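Cwp19 (Clostridioides difficile, PDB 5OQ3) is probably a cell-wall hydrolase acting on peptidoglycan, with this piece of the longer chain forming its TIM-barrel glycoside hydrolase domain. Local coordinates at residues A48-E53 with P100-L105; E166-I171 with V222-R227; A300-L305 with T348-Y353; Y327-S332 with A364-N369. All blocks are in the same frame, centred on the assembly; numbering follows the deposited sequence.

Interaction 1: residues A48-E53 with P100-L105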
loop_
_atom_site.group_PDB
_atom_site.type_symbol
_atom_site.label_atom_id
_atom_site.label_comp_id
_atom_site.label_asym_id
_atom_site.label_seq_id
_atom_site.Cartn_x
_atom_site.Cartn_y
_atom_site.Cartn_z
ATOM N N ALA A 48 18.065 -3.554 19.680
ATOM C CA ALA A 48 17.403 -4.520 20.563
ATOM C C ALA A 48 15.946 -4.109 20.836
ATOM O O ALA A 48 15.045 -4.944 20.843
ATOM C CB ALA A 48 18.152 -4.682 21.877
ATOM N N LYS A 49 15.723 -2.815 21.066
ATOM C CA LYS A 49 14.392 -2.361 21.379
ATOM C C LYS A 49 13.479 -2.431 20.133
ATOM O O LYS A 49 12.301 -2.750 20.227
ATOM C CB LYS A 49 14.424 -0.945 21.887
ATOM C CG LYS A 49 13.067 -0.498 22.375
ATOM C CD LYS A 49 13.148 0.452 23.558
ATOM C CE LYS A 49 11.775 0.656 24.175
ATOM N NZ LYS A 49 11.171 -0.604 24.715
ATOM N N GLN A 50 14.049 -2.163 18.957
ATOM C CA GLN A 50 13.277 -2.250 17.732
ATOM C C GLN A 50 12.839 -3.698 17.507
ATOM O O GLN A 50 11.704 -3.956 17.168
ATOM C CB GLN A 50 14.071 -1.741 16.522
ATOM C CG GLN A 50 14.329 -0.233 16.582
ATOM C CD GLN A 50 15.163 0.322 15.445
ATOM O OE1 GLN A 50 15.964 -0.389 14.823
ATOM N NE2 GLN A 50 15.044 1.632 15.219
ATOM N N LYS A 51 13.746 -4.636 17.730
ATOM C CA LYS A 51 13.422 -6.056 17.593
ATOM C C LYS A 51 12.302 -6.438 18.571
ATOM O O LYS A 51 11.339 -7.138 18.178
ATOM C CB LYS A 51 14.663 -6.929 17.821
ATOM C CG LYS A 51 15.676 -6.917 16.673
ATOM C CD LYS A 51 16.890 -7.770 17.012
ATOM C CE LYS A 51 17.834 -7.831 15.843
ATOM N NZ LYS A 51 19.060 -8.548 16.203
ATOM N N LYS A 52 12.429 -6.039 19.838
ATOM C CA LYS A 52 11.397 -6.402 20.821
ATOM C C LYS A 52 10.039 -5.729 20.512
ATOM O O LYS A 52 8.982 -6.345 20.674
ATOM C CB LYS A 52 11.882 -6.065 22.232
ATOM C CG LYS A 52 10.839 -6.277 23.308
ATOM C CD LYS A 52 10.500 -7.735 23.585
ATOM C CE LYS A 52 10.105 -7.939 25.046
ATOM N NZ LYS A 52 9.292 -6.828 25.661
ATOM N N GLU A 53 10.060 -4.459 20.096
ATOM C CA GLU A 53 8.835 -3.785 19.685
ATOM C C GLU A 53 8.099 -4.559 18.559
ATOM O O GLU A 53 6.896 -4.729 18.600
ATOM C CB GLU A 53 9.124 -2.346 19.245
ATOM C CG GLU A 53 9.351 -1.401 20.391
ATOM C CD GLU A 53 10.063 -0.114 20.034
ATOM O OE1 GLU A 53 10.419 0.113 18.860
ATOM O OE2 GLU A 53 10.259 0.688 20.987
ATOM N N PRO A 100 21.821 1.308 10.119
ATOM C CA PRO A 100 21.399 1.130 11.499
ATOM C C PRO A 100 22.196 0.065 12.268
ATOM O O PRO A 100 21.905 -0.191 13.431
ATOM C CB PRO A 100 19.935 0.725 11.377
ATOM C CG PRO A 100 19.792 0.160 10.020
ATOM C CD PRO A 100 20.904 0.656 9.167
ATOM N N GLY A 101 23.191 -0.550 11.623
ATOM C CA GLY A 101 24.048 -1.523 12.301
ATOM C C GLY A 101 23.527 -2.946 12.222
ATOM O O GLY A 101 24.198 -3.865 12.666
ATOM N N TYR A 102 22.359 -3.131 11.597
ATOM C CA TYR A 102 21.824 -4.454 11.313
ATOM C C TYR A 102 20.847 -4.294 10.175
ATOM O O TYR A 102 20.393 -3.194 9.885
ATOM C CB TYR A 102 21.104 -5.017 12.546
ATOM C CG TYR A 102 19.760 -4.464 12.891
ATOM C CD1 TYR A 102 19.611 -3.152 13.295
ATOM C CD2 TYR A 102 18.618 -5.278 12.851
ATOM C CE1 TYR A 102 18.355 -2.634 13.610
ATOM C CE2 TYR A 102 17.371 -4.782 13.216
ATOM C CZ TYR A 102 17.234 -3.460 13.560
ATOM O OH TYR A 102 15.969 -2.973 13.871
ATOM N N ASP A 103 20.498 -5.398 9.534
ATOM C CA ASP A 103 19.485 -5.397 8.480
ATOM C C ASP A 103 18.190 -5.859 9.141
ATOM O O ASP A 103 18.088 -7.009 9.539
ATOM C CB ASP A 103 19.910 -6.353 7.381
ATOM C CG ASP A 103 18.886 -6.430 6.230
ATOM O OD1 ASP A 103 17.836 -5.783 6.290
ATOM O OD2 ASP A 103 19.164 -7.124 5.239
ATOM N N PRO A 104 17.181 -4.980 9.271
ATOM C CA PRO A 104 15.953 -5.419 9.953
ATOM C C PRO A 104 15.153 -6.466 9.198
ATOM O O PRO A 104 14.470 -7.273 9.830
ATOM C CB PRO A 104 15.107 -4.149 10.084
ATOM C CG PRO A 104 16.004 -3.035 9.696
ATOM C CD PRO A 104 17.131 -3.573 8.900
ATOM N N LEU A 105 15.232 -6.483 7.871
ATOM C CA LEU A 105 14.265 -7.278 7.122
ATOM C C LEU A 105 14.285 -8.802 7.378
ATOM O O LEU A 105 13.209 -9.389 7.538
ATOM C CB LEU A 105 14.298 -6.941 5.614
ATOM C CG LEU A 105 13.245 -7.589 4.747
ATOM C CD1 LEU A 105 11.841 -7.284 5.268
ATOM C CD2 LEU A 105 13.359 -7.158 3.289
#
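Tyr-102 reaches from the loop before helix 104-114 to Gln-50 and Lys-51 on helix 47-63. Both helices belong to the outer layer of the TIM barrel. Helix 47-63 follows the first barrel strand, and helix 104-114 follows the second.

The hydroxyl end of Tyr-102 meets the amide of Gln-50. Tyr-102 OH donates to Gln-50 OE1 at 2.8 Å. The acceptor lies at the edge of the ring, near its plane. Ring and amide planes are 47° apart, and the donor sits somewhat outside the carbonyl plane of Gln-50. The tyrosine hydroxyl also comes down close to the start of the glutamine chain, with Tyr-102 OH 3.5 Å from Gln-50 CB. Gln-50 has CG anti to its carbonyl carbon (chi1 -68°) and is extended from there, which brings OE1 alongside the phenol end. The other half of this buried amide is held too, since NE2 bonds to the carbonyls of Thr-43 and Leu-92. Three bonds therefore fix how the amide is turned.

Lys-51 approaches differently. Its extended chain runs past the tyrosine in the opposite direction, and its CE methylene makes the contact. Its ammonium group forms a salt bridge with Glu-47, one turn earlier.

Right after the tyrosine in the chain, Asp-103 is the N-cap of helix 104-114. Leu-105 N bonds to Asp-103 OD1 at 3.1 Å, from above the carboxylate plane, while OD2 meets the hydroxyl of Tyr-182. Across the contact, Lys-51 CE rests 4.0 Å from Tyr-102 CD2, approaching the ring obliquely.

Interaction 2: residues E166-I171 with V222-R227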
loop_
_atom_site.group_PDB
_atom_site.type_symbol
_atom_site.label_atom_id
_atom_site.label_comp_id
_atom_site.label_asym_id
_atom_site.label_seq_id
_atom_site.Cartn_x
_atom_site.Cartn_y
_atom_site.Cartn_z
ATOM N N GLU A 166 12.661 4.505 -17.797
ATOM C CA GLU A 166 13.737 4.234 -16.838
ATOM C C GLU A 166 13.230 4.222 -15.396
ATOM O O GLU A 166 13.804 3.533 -14.558
ATOM C CB GLU A 166 14.911 5.259 -16.970
ATOM C CG GLU A 166 15.751 5.013 -18.204
ATOM C CD GLU A 166 16.928 5.956 -18.356
ATOM O OE1 GLU A 166 17.157 6.848 -17.511
ATOM O OE2 GLU A 166 17.656 5.775 -19.349
ATOM N N VAL A 167 12.243 5.053 -15.098
ATOM C CA VAL A 167 11.684 5.081 -13.765
ATOM C C VAL A 167 10.970 3.752 -13.478
ATOM O O VAL A 167 11.212 3.142 -12.431
ATOM C CB VAL A 167 10.742 6.270 -13.558
ATOM C CG1 VAL A 167 9.840 6.067 -12.335
ATOM C CG2 VAL A 167 11.508 7.575 -13.398
ATOM N N ARG A 168 10.198 3.268 -14.436
ATOM C CA ARG A 168 9.521 2.000 -14.247
ATOM C C ARG A 168 10.533 0.863 -14.045
ATOM O O ARG A 168 10.365 0.022 -13.172
ATOM C CB ARG A 168 8.534 1.723 -15.388
ATOM C CG ARG A 168 7.377 2.732 -15.403
ATOM C CD ARG A 168 6.320 2.425 -16.430
ATOM N NE ARG A 168 6.761 2.475 -17.792
ATOM C CZ ARG A 168 6.534 3.451 -18.629
ATOM N NH1 ARG A 168 6.887 3.304 -19.879
ATOM N NH2 ARG A 168 6.039 4.603 -18.226
ATOM N N LYS A 169 11.576 0.853 -14.867
ATOM C CA LYS A 169 12.609 -0.163 -14.725
ATOM C C LYS A 169 13.268 -0.095 -13.365
ATOM O O LYS A 169 13.561 -1.141 -12.765
ATOM C CB LYS A 169 13.632 -0.065 -15.865
ATOM C CG LYS A 169 14.785 -1.000 -15.694
ATOM C CD LYS A 169 15.732 -0.975 -16.867
ATOM C CE LYS A 169 17.139 -1.380 -16.503
ATOM N NZ LYS A 169 17.211 -2.741 -15.931
ATOM N N TYR A 170 13.569 1.122 -12.899
ATOM C CA TYR A 170 14.190 1.264 -11.583
ATOM C C TYR A 170 13.279 0.724 -10.463
ATOM O O TYR A 170 13.758 0.088 -9.536
ATOM C CB TYR A 170 14.540 2.747 -11.350
ATOM C CG TYR A 170 14.496 3.226 -9.909
ATOM C CD1 TYR A 170 15.438 2.819 -8.986
ATOM C CD2 TYR A 170 13.489 4.077 -9.461
ATOM C CE1 TYR A 170 15.404 3.239 -7.661
ATOM C CE2 TYR A 170 13.430 4.518 -8.149
ATOM C CZ TYR A 170 14.376 4.081 -7.249
ATOM O OH TYR A 170 14.291 4.472 -5.931
ATOM N N ILE A 171 11.997 1.022 -10.535
ATOM C CA ILE A 171 11.064 0.477 -9.542
ATOM C C ILE A 171 11.001 -1.048 -9.619
ATOM O O ILE A 171 11.103 -1.734 -8.585
ATOM C CB ILE A 171 9.713 1.155 -9.623
ATOM C CG1 ILE A 171 9.832 2.640 -9.268
ATOM C CG2 ILE A 171 8.695 0.453 -8.711
ATOM C CD1 ILE A 171 8.664 3.471 -9.739
ATOM N N VAL A 222 0.764 3.819 -15.188
ATOM C CA VAL A 222 0.600 3.094 -13.918
ATOM C C VAL A 222 0.335 1.614 -14.213
ATOM O O VAL A 222 1.010 0.731 -13.618
ATOM C CB VAL A 222 -0.530 3.701 -13.076
ATOM C CG1 VAL A 222 -0.872 2.803 -11.876
ATOM C CG2 VAL A 222 -0.151 5.112 -12.607
ATOM N N ASN A 223 -0.565 1.326 -15.149
ATOM C CA ASN A 223 -0.834 -0.050 -15.530
ATOM C C ASN A 223 0.426 -0.790 -15.925
ATOM O O ASN A 223 0.628 -1.935 -15.510
ATOM C CB ASN A 223 -1.788 -0.098 -16.716
ATOM C CG ASN A 223 -3.165 0.456 -16.440
ATOM O OD1 ASN A 223 -3.531 0.778 -15.304
ATOM N ND2 ASN A 223 -3.939 0.597 -17.532
ATOM N N THR A 224 1.294 -0.167 -16.705
ATOM C CA THR A 224 2.531 -0.758 -17.200
ATOM C C THR A 224 3.464 -1.110 -16.072
ATOM O O THR A 224 4.157 -2.117 -16.100
ATOM C CB THR A 224 3.251 0.250 -18.151
ATOM O OG1 THR A 224 2.424 0.508 -19.286
ATOM C CG2 THR A 224 4.494 -0.304 -18.710
ATOM N N LEU A 225 3.569 -0.225 -15.093
ATOM C CA LEU A 225 4.395 -0.491 -13.922
ATOM C C LEU A 225 3.899 -1.740 -13.202
ATOM O O LEU A 225 4.667 -2.658 -12.914
ATOM C CB LEU A 225 4.421 0.690 -12.945
ATOM C CG LEU A 225 5.199 0.367 -11.671
ATOM C CD1 LEU A 225 6.671 0.076 -11.928
ATOM C CD2 LEU A 225 5.017 1.511 -10.695
ATOM N N LEU A 226 2.606 -1.786 -12.913
ATOM C CA LEU A 226 2.047 -2.962 -12.255
ATOM C C LEU A 226 2.296 -4.238 -13.018
ATOM O O LEU A 226 2.738 -5.250 -12.446
ATOM C CB LEU A 226 0.562 -2.781 -11.923
ATOM C CG LEU A 226 0.171 -1.574 -11.077
ATOM C CD1 LEU A 226 -1.328 -1.590 -10.792
ATOM C CD2 LEU A 226 0.915 -1.355 -9.831
ATOM N N ARG A 227 2.009 -4.207 -14.310
ATOM C CA ARG A 227 2.277 -5.345 -15.182
ATOM C C ARG A 227 3.706 -5.811 -15.075
ATOM O O ARG A 227 3.985 -7.011 -14.967
ATOM C CB ARG A 227 1.941 -4.953 -16.622
ATOM C CG ARG A 227 2.139 -6.043 -17.639
ATOM C CD ARG A 227 2.158 -5.464 -19.054
ATOM N NE ARG A 227 3.392 -4.689 -19.248
ATOM C CZ ARG A 227 3.665 -3.949 -20.316
ATOM N NH1 ARG A 227 2.741 -3.807 -21.283
ATOM N NH2 ARG A 227 4.855 -3.342 -20.437
#
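Arg-168 lays CD and NE over Thr-224. Thr-224 has two conformers, and in the one described Arg-168 NE and Thr-224 CG2 are the closest atoms, 3.7 Å apart. Thr-224 CB lies over one face of the guanidinium group. The arginine chain bends at its third torsion (chi3 -63°), which turns the guanidinium off the line of the chain. Its NH2 bonds to the carbonyl of Pro-162. In this conformer Thr-224 OG1 bonds to the carbonyl of Glu-220, and CG2, anti to the backbone N, faces the arginine.

Next to this, Leu-225 and, one turn after Arg-168, Ile-171 make an apolar contact. Leu-225 CD1 packs 3.8 Å from Ile-171 CG2, and the two side chains cross at about a right angle. The same methyl reaches the backbone, 3.9 Å from Arg-168 O.

The axes of 166-171 and 222-227 approach to 9.9 Å and cross at -31°, running in roughly the same direction. Helix 165-181 leads into barrel strand 186-189, and helix 214-236 leads into strand 241-244. They are thus neighbours in the outer layer of the TIM barrel. Leu-226 faces strand 241-244, and Val-222 and Leu-226 meet Trp-278 of the next helix, 275-280.

Interaction 3: residues A300-L305 with T348-Y353; sequences ADYSKL and TLNRKY
Tyr-302 and Asn-350 make the polar link between helix 302-313 and helix 343-350, which are consecutive outer helices of the TIM barrel. Tyr-302 OH donates to Asn-350 OD1 at 2.7 Å. The donor lies in the carbonyl plane, on a lone pair, with a C=O to donor angle of 112°. Ring and amide are nearly coplanar, 25° apart. The two side chains nevertheless meet at about a right angle. With chi1 at -176° the tyrosine ring points away from its own amide N and across to Asn-350.

Apolar packing is limited and centres on one methyl. Leu-349 CD2 touches Ser-303 CB at 3.8 Å. It also sits at the edge of the Tyr-302 ring, 4.3 Å from Tyr-302 CD1. Leu-349 also touches Val-306, further along helix 302-313.

A water adds a further bridge. It donates to Ser-303 O at 2.8 Å and lies 2.7 Å from Tyr-353 OH.

Within 300-305, Asp-301 is the N-cap of the helix. Its OD1 accepts from Ser-303 N at 3.0 Å. In one of the two serine conformers it also accepts from Ser-303 OG, from the same face of the carboxylate plane. The backbone of Gly-296 bonds to this oxygen as well.

Gln-324, at the end of strand 319-324, completes the polar group. Its NE2 bonds to Tyr-302 OH, and its OE1 bonds to Asn-350 ND2. Phenol and both amides thus form a closed ring of hydrogen bonds. Such a ring satisfies the buried polar atoms and fixes which way both amides are turned.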
loop_
_atom_site.group_PDB
_atom_site.type_symbol
_atom_site.label_atom_id
_atom_site.label_comp_id
_atom_site.label_asym_id
_atom_site.label_seq_id
_atom_site.Cartn_x
_atom_site.Cartn_y
_atom_site.Cartn_z
ATOM N N ALA A 300 -20.192 7.761 0.601
ATOM C CA ALA A 300 -19.306 6.632 0.378
ATOM C C ALA A 300 -19.718 5.487 1.324
ATOM O O ALA A 300 -19.071 5.234 2.361
ATOM C CB ALA A 300 -17.851 7.021 0.597
ATOM N N ASP A 301 -20.862 4.883 0.994
ATOM C CA ASP A 301 -21.520 3.933 1.871
ATOM C C ASP A 301 -20.791 2.614 1.799
ATOM O O ASP A 301 -20.766 1.955 0.767
ATOM C CB ASP A 301 -22.973 3.790 1.447
ATOM C CG ASP A 301 -23.808 2.923 2.421
ATOM O OD1 ASP A 301 -23.240 2.127 3.199
ATOM O OD2 ASP A 301 -25.025 3.088 2.452
ATOM N N TYR A 302 -20.174 2.248 2.910
ATOM C CA TYR A 302 -19.493 0.977 2.995
ATOM C C TYR A 302 -20.302 -0.189 2.417
ATOM O O TYR A 302 -19.772 -1.046 1.690
ATOM C CB TYR A 302 -19.126 0.673 4.456
ATOM C CG TYR A 302 -18.328 -0.605 4.654
ATOM C CD1 TYR A 302 -18.968 -1.862 4.790
ATOM C CD2 TYR A 302 -16.928 -0.587 4.719
ATOM C CE1 TYR A 302 -18.233 -3.025 4.995
ATOM C CE2 TYR A 302 -16.205 -1.747 4.897
ATOM C CZ TYR A 302 -16.849 -2.957 5.048
ATOM O OH TYR A 302 -16.106 -4.073 5.241
ATOM N N SER A 303 -21.569 -0.263 2.747
ATOM C CA SER A 303 -22.375 -1.388 2.291
ATOM C C SER A 303 -22.528 -1.402 0.750
ATOM O O SER A 303 -22.555 -2.483 0.147
ATOM C CB SER A 303 -23.726 -1.405 3.009
ATOM O OG SER A 303 -24.590 -0.414 2.514
ATOM N N LYS A 304 -22.618 -0.242 0.120
ATOM C CA LYS A 304 -22.710 -0.165 -1.344
ATOM C C LYS A 304 -21.377 -0.523 -1.966
ATOM O O LYS A 304 -21.311 -1.234 -2.986
ATOM C CB LYS A 304 -23.130 1.249 -1.789
ATOM C CG LYS A 304 -24.561 1.576 -1.375
ATOM C CD LYS A 304 -25.024 2.899 -1.961
ATOM C CE LYS A 304 -26.495 3.123 -1.672
ATOM N NZ LYS A 304 -26.851 4.531 -1.950
ATOM N N LEU A 305 -20.297 -0.071 -1.335
ATOM C CA LEU A 305 -18.990 -0.321 -1.896
ATOM C C LEU A 305 -18.551 -1.772 -1.804
ATOM O O LEU A 305 -17.901 -2.268 -2.744
ATOM C CB LEU A 305 -17.978 0.647 -1.284
ATOM C CG LEU A 305 -18.087 2.074 -1.878
ATOM C CD1 LEU A 305 -17.453 3.103 -0.946
ATOM C CD2 LEU A 305 -17.499 2.101 -3.294
ATOM N N THR A 348 -19.034 -9.073 9.131
ATOM C CA THR A 348 -20.191 -9.947 8.929
ATOM C C THR A 348 -20.817 -9.718 7.537
ATOM O O THR A 348 -21.152 -10.662 6.815
ATOM C CB THR A 348 -21.205 -9.748 10.057
ATOM O OG1 THR A 348 -20.601 -10.073 11.313
ATOM C CG2 THR A 348 -22.451 -10.617 9.861
ATOM N N LEU A 349 -20.929 -8.458 7.132
ATOM C CA LEU A 349 -21.427 -8.138 5.808
ATOM C C LEU A 349 -20.481 -8.665 4.736
ATOM O O LEU A 349 -20.945 -9.241 3.741
ATOM C CB LEU A 349 -21.643 -6.640 5.687
ATOM C CG LEU A 349 -22.217 -6.164 4.346
ATOM C CD1 LEU A 349 -23.597 -6.785 4.069
ATOM C CD2 LEU A 349 -22.230 -4.648 4.269
ATOM N N ASN A 350 -19.172 -8.435 4.900
ATOM C CA ASN A 350 -18.221 -8.910 3.925
ATOM C C ASN A 350 -18.431 -10.378 3.653
ATOM O O ASN A 350 -18.288 -10.839 2.523
ATOM C CB ASN A 350 -16.775 -8.784 4.424
ATOM C CG ASN A 350 -16.312 -7.357 4.614
ATOM O OD1 ASN A 350 -17.022 -6.390 4.268
ATOM N ND2 ASN A 350 -15.139 -7.221 5.241
ATOM N N ARG A 351 -18.659 -11.139 4.710
ATOM C CA ARG A 351 -18.768 -12.583 4.616
ATOM C C ARG A 351 -20.011 -13.081 3.874
ATOM O O ARG A 351 -20.125 -14.254 3.582
ATOM C CB ARG A 351 -18.617 -13.187 6.018
ATOM C CG ARG A 351 -17.154 -13.125 6.505
ATOM C CD ARG A 351 -17.028 -13.340 7.958
ATOM N NE ARG A 351 -15.668 -13.611 8.368
ATOM C CZ ARG A 351 -15.334 -13.894 9.613
ATOM N NH1 ARG A 351 -16.273 -13.885 10.570
ATOM N NH2 ARG A 351 -14.101 -14.183 9.910
ATOM N N LYS A 352 -20.944 -12.184 3.582
ATOM C CA LYS A 352 -22.074 -12.511 2.715
ATOM C C LYS A 352 -21.692 -12.591 1.246
ATOM O O LYS A 352 -22.498 -13.071 0.431
ATOM C CB LYS A 352 -23.203 -11.505 2.908
ATOM C CG LYS A 352 -23.805 -11.498 4.315
ATOM C CD LYS A 352 -24.385 -12.873 4.713
ATOM C CE LYS A 352 -25.241 -12.735 5.981
ATOM N NZ LYS A 352 -25.850 -14.072 6.322
ATOM N N TYR A 353 -20.487 -12.116 0.893
ATOM C CA TYR A 353 -20.047 -12.062 -0.510
ATOM C C TYR A 353 -18.953 -13.062 -0.739
ATOM O O TYR A 353 -17.841 -12.935 -0.208
ATOM C CB TYR A 353 -19.534 -10.619 -0.846
ATOM C CG TYR A 353 -20.634 -9.596 -0.785
ATOM C CD1 TYR A 353 -20.949 -8.979 0.398
ATOM C CD2 TYR A 353 -21.391 -9.265 -1.915
ATOM C CE1 TYR A 353 -21.982 -8.071 0.480
ATOM C CE2 TYR A 353 -22.441 -8.363 -1.852
ATOM C CZ TYR A 353 -22.733 -7.758 -0.642
ATOM O OH TYR A 353 -23.785 -6.850 -0.566
HETATM O O HOH W 1 -24.117 -4.648 0.918
#

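Interaction 4: residues Y327-S332 with A364-N369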
loop_
_atom_site.group_PDB
_atom_site.type_symbol
_atom_site.label_atom_id
_atom_site.label_comp_id
_atom_site.label_asym_id
_atom_site.label_seq_id
_atom_site.Cartn_x
_atom_site.Cartn_y
_atom_site.Cartn_z
ATOM N N TYR A 327 -8.601 2.674 12.292
ATOM C CA TYR A 327 -8.078 3.915 12.854
ATOM C C TYR A 327 -9.170 4.947 13.160
ATOM O O TYR A 327 -8.974 5.842 13.983
ATOM C CB TYR A 327 -6.984 4.503 11.932
ATOM C CG TYR A 327 -7.515 5.074 10.631
ATOM C CD1 TYR A 327 -7.730 4.266 9.518
ATOM C CD2 TYR A 327 -7.737 6.433 10.496
ATOM C CE1 TYR A 327 -8.189 4.806 8.320
ATOM C CE2 TYR A 327 -8.206 6.987 9.314
ATOM C CZ TYR A 327 -8.405 6.168 8.209
ATOM O OH TYR A 327 -8.839 6.686 7.002
ATOM N N LYS A 328 -10.303 4.875 12.460
ATOM C CA LYS A 328 -11.428 5.786 12.731
ATOM C C LYS A 328 -12.224 5.267 13.904
ATOM O O LYS A 328 -12.913 4.249 13.809
ATOM C CB LYS A 328 -12.296 5.957 11.499
ATOM C CG LYS A 328 -11.620 6.598 10.304
ATOM C CD LYS A 328 -12.630 7.043 9.254
ATOM C CE LYS A 328 -11.957 7.711 8.076
ATOM N NZ LYS A 328 -12.931 8.088 7.042
ATOM N N GLN A 329 -12.144 6.016 15.010
ATOM C CA GLN A 329 -12.742 5.640 16.288
ATOM C C GLN A 329 -13.568 6.741 16.911
ATOM O O GLN A 329 -13.562 6.913 18.124
ATOM C CB GLN A 329 -11.634 5.211 17.263
ATOM C CG GLN A 329 -10.889 3.974 16.757
ATOM C CD GLN A 329 -9.585 3.751 17.468
ATOM O OE1 GLN A 329 -9.383 4.239 18.579
ATOM N NE2 GLN A 329 -8.661 3.051 16.805
ATOM N N GLY A 330 -14.248 7.489 16.056
ATOM C CA GLY A 330 -15.137 8.532 16.554
ATOM C C GLY A 330 -14.484 9.870 16.744
ATOM O O GLY A 330 -15.126 10.771 17.341
ATOM N N GLN A 331 -13.241 10.073 16.287
ATOM C CA GLN A 331 -12.559 11.370 16.560
ATOM C C GLN A 331 -13.189 12.491 15.721
ATOM O O GLN A 331 -13.669 12.237 14.617
ATOM C CB GLN A 331 -11.057 11.294 16.276
ATOM C CG GLN A 331 -10.316 10.227 17.066
ATOM C CD GLN A 331 -10.203 8.915 16.313
ATOM O OE1 GLN A 331 -11.180 8.436 15.726
ATOM N NE2 GLN A 331 -9.016 8.314 16.331
ATOM N N SER A 332 -13.222 13.723 16.243
ATOM C CA SER A 332 -13.730 14.851 15.442
ATOM C C SER A 332 -12.910 15.070 14.163
ATOM O O SER A 332 -13.452 15.472 13.131
ATOM C CB SER A 332 -13.814 16.142 16.262
ATOM O OG SER A 332 -12.648 16.319 17.028
ATOM N N ALA A 364 -1.935 -1.713 12.384
ATOM C CA ALA A 364 -1.545 -2.607 13.473
ATOM C C ALA A 364 -1.607 -1.974 14.852
ATOM O O ALA A 364 -2.057 -2.634 15.809
ATOM C CB ALA A 364 -0.157 -3.146 13.215
ATOM N N LYS A 365 -1.173 -0.715 14.980
ATOM C CA LYS A 365 -1.195 -0.064 16.287
ATOM C C LYS A 365 -2.600 0.001 16.882
ATOM O O LYS A 365 -2.772 0.038 18.110
ATOM C CB LYS A 365 -0.587 1.339 16.205
ATOM C CG LYS A 365 -1.389 2.396 15.451
ATOM C CD LYS A 365 -0.645 3.733 15.554
ATOM C CE LYS A 365 -1.216 4.803 14.650
ATOM N NZ LYS A 365 -2.594 5.189 15.045
ATOM N N ASP A 366 -3.600 0.122 16.000
ATOM C CA ASP A 366 -4.966 0.263 16.512
ATOM C C ASP A 366 -5.446 -1.011 17.184
ATOM O O ASP A 366 -6.137 -0.964 18.174
ATOM C CB ASP A 366 -5.906 0.684 15.393
ATOM C CG ASP A 366 -5.560 2.036 14.845
ATOM O OD1 ASP A 366 -5.576 3.035 15.594
ATOM O OD2 ASP A 366 -5.292 2.131 13.637
ATOM N N ILE A 367 -5.032 -2.147 16.630
ATOM C CA ILE A 367 -5.289 -3.420 17.281
ATOM C C ILE A 367 -4.502 -3.514 18.597
ATOM O O ILE A 367 -5.085 -3.867 19.647
ATOM C CB ILE A 367 -4.903 -4.588 16.347
ATOM C CG1 ILE A 367 -5.791 -4.599 15.100
ATOM C CG2 ILE A 367 -5.064 -5.920 17.073
ATOM C CD1 ILE A 367 -5.339 -5.517 13.983
ATOM N N ALA A 368 -3.208 -3.217 18.518
ATOM C CA ALA A 368 -2.349 -3.296 19.721
ATOM C C ALA A 368 -2.825 -2.422 20.884
ATOM O O ALA A 368 -2.699 -2.826 22.039
ATOM C CB ALA A 368 -0.897 -2.980 19.366
ATOM N N ASN A 369 -3.355 -1.239 20.565
ATOM C CA ASN A 369 -3.664 -0.224 21.590
ATOM C C ASN A 369 -5.095 -0.295 22.117
ATOM O O ASN A 369 -5.443 0.456 23.016
ATOM C CB ASN A 369 -3.441 1.207 21.049
ATOM C CG ASN A 369 -1.989 1.508 20.713
ATOM O OD1 ASN A 369 -1.088 0.775 21.103
ATOM N ND2 ASN A 369 -1.764 2.584 19.942
HETATM O O HOH W 2 -6.766 1.681 18.940
#
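Asp-366 presses its carboxylate against the start of the Tyr-327 side chain, and this is the tight part of the contact. Asp-366 OD2 lies 3.4 Å from both Tyr-327 CB and Tyr-327 CA. The backbones come near each other here, with the two CA atoms 6.0 Å apart. A backbone bond between Tyr-327 and Phe-362 holds the neighbouring chain close. The tyrosine ring takes no part, because it leads away from the helix. It meets the rings of Tyr-292 and Tyr-334 edge to face, and Lys-328 CG lies over one face, offset toward the rim.

The side toward Gln-329 is looser. Gln-329 is extended beyond CG and brings its amide up to the carboxylate. Gln-329 NE2 and Asp-366 OD1 are 3.3 Å apart, with the two flat groups almost perpendicular, at 83°. The hydrogen-bond partner of NE2 in its own loop is the carbonyl of Ile-326. A water also spans the gap. It accepts from Gln-329 NE2 at 3.2 Å and donates to Asp-366 O at 2.8 Å.

The loop is braced from within. Gln-329 N donates to Gln-331 OE1 at 2.7 Å, and Gln-331 NE2 makes a weak bond to Tyr-327 O.

The contact joins the loops and short helix that follow the last two strands of the TIM barrel. Its chemistry is mainly polar. OD2 of the buried Asp-366 accepts from the backbone N of Ser-363, and OD1 forms a long salt bridge with Lys-365 NZ. With these partners on its two oxygens, the carboxylate probably keeps its rotation against Tyr-327.

From the N terminus, interaction 1 closes a 46-residue loop and ties the helix after barrel strand 27-32 to the start of the helix after strand 68-74. Interaction 2 follows in series, closes a loop of 50 residues and joins the helices on either side of strand 186-189 along the chain. Interactions 3 and 4 cross, since 327-332 lies between the segments of interaction 3 and 364-369 follows both. They close loops of 42 and 31 residues, and none is nested. Interaction 3 pairs two outer helices, while interaction 4 joins loop 327-332 to the short helix after the last strand. Interactions 1 and 3 lie on opposite sides of the chain's centre, as do 2 and 4.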